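Side-chain contact in Pcza361.24 (Amycolatopsis orientalis, PDB 3G2M), which probably transfers a methyl group from S-adenosyl-L-methionine to a nitrogen of a glycopeptide antibiotic or its precursor: residues R250-A253 against P254-V258. Residues are numbered along the deposited sequence; the frame is centred on the assembly and turned at random.
Sequences RLLA and PDQVV
Leu252 and Val257 meet at the turn where strand 244-252 runs directly into helix 254-263, with Ala253 at the N-cap position. The two side chains cross at about a right angle: CG2 of Val257 lies 3.9 Å from Leu252 CD1. That methyl stands anti to its own carbonyl carbon, which directs it back to the strand end. Leu188 and Leu190 of strand 184-191 and Tyr173 of helix 166-179 pack on Val257, making this the dense half of the contact and joining the three-stranded sheet to a helix lying on the seven-stranded one.

Around Ala253 the packing is backbone-led. Its O receives a weak, bent hydrogen bond from Gln256 N (3.0 Å, 126°). A second weak one, from Val257 N to the same O, is longer but straighter (3.3 Å, 162°).

The looser side carries exposed Asp255. Gln256 bends at chi2 (67°) and leaves the strand, its OE1 hydrogen-bonded to Arg259 and NE2 to Glu260, and packs on Ile227 of the second subunit. The methyl of Ala253 offers no capping acceptor, so strand end and helix start are joined here by a weak, bifurcated backbone link beside an apolar contact.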
loop_
_atom_site.group_PDB
_atom_site.type_symbol
_atom_site.label_atom_id
_atom_site.label_comp_id
_atom_site.label_asym_id
_atom_site.label_seq_id
_atom_site.Cartn_x
_atom_site.Cartn_y
_atom_site.Cartn_z
ATOM N N ARG A 250 1.347 7.815 0.267
ATOM C CA ARG A 250 0.840 6.656 0.978
ATOM C C ARG A 250 0.190 7.094 2.278
ATOM O O ARG A 250 0.725 7.951 2.987
ATOM C CB ARG A 250 2.000 5.705 1.283
ATOM C CG ARG A 250 1.638 4.489 2.130
ATOM C CD ARG A 250 2.868 3.631 2.411
ATOM N NE ARG A 250 3.384 2.988 1.203
ATOM C CZ ARG A 250 4.421 3.419 0.485
ATOM N NH1 ARG A 250 5.082 4.520 0.825
ATOM N NH2 ARG A 250 4.802 2.734 -0.585
ATOM N N LEU A 251 -0.969 6.512 2.578
ATOM C CA LEU A 251 -1.577 6.671 3.892
ATOM C C LEU A 251 -2.026 5.318 4.411
ATOM O O LEU A 251 -3.024 4.761 3.950
ATOM C CB LEU A 251 -2.741 7.681 3.875
ATOM C CG LEU A 251 -3.301 8.084 5.252
ATOM C CD1 LEU A 251 -2.253 8.816 6.087
ATOM C CD2 LEU A 251 -4.535 8.941 5.116
ATOM N N LEU A 252 -1.270 4.790 5.367
ATOM C CA LEU A 252 -1.594 3.513 5.963
ATOM C C LEU A 252 -2.619 3.703 7.077
ATOM O O LEU A 252 -2.578 4.695 7.830
ATOM C CB LEU A 252 -0.331 2.844 6.520
ATOM C CG LEU A 252 0.768 2.450 5.527
ATOM C CD1 LEU A 252 2.138 2.447 6.205
ATOM C CD2 LEU A 252 0.460 1.103 4.895
ATOM N N ALA A 253 -3.540 2.752 7.175
ATOM C CA ALA A 253 -4.444 2.687 8.314
ATOM C C ALA A 253 -3.620 2.330 9.553
ATOM O O ALA A 253 -2.773 1.444 9.480
ATOM C CB ALA A 253 -5.533 1.631 8.056
ATOM N N PRO A 254 -3.827 3.043 10.689
ATOM C CA PRO A 254 -3.119 2.677 11.928
ATOM C C PRO A 254 -3.222 1.191 12.286
ATOM O O PRO A 254 -2.235 0.598 12.723
ATOM C CB PRO A 254 -3.810 3.547 12.994
ATOM C CG PRO A 254 -4.242 4.766 12.217
ATOM C CD PRO A 254 -4.678 4.235 10.877
ATOM N N ASP A 255 -4.394 0.587 12.077
ATOM C CA ASP A 255 -4.591 -0.837 12.392
ATOM C C ASP A 255 -3.740 -1.758 11.508
ATOM O O ASP A 255 -3.344 -2.842 11.948
ATOM C CB ASP A 255 -6.076 -1.235 12.309
ATOM C CG ASP A 255 -6.908 -0.683 13.476
ATOM O OD1 ASP A 255 -6.340 -0.355 14.539
ATOM O OD2 ASP A 255 -8.143 -0.571 13.324
ATOM N N GLN A 256 -3.455 -1.327 10.278
ATOM C CA GLN A 256 -2.558 -2.068 9.376
ATOM C C GLN A 256 -1.110 -2.088 9.903
ATOM O O GLN A 256 -0.465 -3.137 9.920
ATOM C CB GLN A 256 -2.606 -1.501 7.943
ATOM C CG GLN A 256 -1.523 -2.055 6.980
ATOM C CD GLN A 256 -1.704 -3.538 6.657
ATOM O OE1 GLN A 256 -2.814 -4.058 6.680
ATOM N NE2 GLN A 256 -0.607 -4.215 6.341
ATOM N N VAL A 257 -0.609 -0.930 10.325
ATOM C CA VAL A 257 0.730 -0.846 10.932
ATOM C C VAL A 257 0.791 -1.676 12.219
ATOM O O VAL A 257 1.782 -2.362 12.471
ATOM C CB VAL A 257 1.164 0.620 11.206
ATOM C CG1 VAL A 257 2.517 0.680 11.954
ATOM C CG2 VAL A 257 1.237 1.411 9.906
ATOM N N VAL A 258 -0.269 -1.618 13.025
ATOM C CA VAL A 258 -0.368 -2.487 14.208
ATOM C C VAL A 258 -0.231 -3.978 13.830
ATOM O O VAL A 258 0.568 -4.694 14.440
ATOM C CB VAL A 258 -1.659 -2.227 15.034
ATOM C CG1 VAL A 258 -1.892 -3.340 16.047
ATOM C CG2 VAL A 258 -1.572 -0.878 15.748
#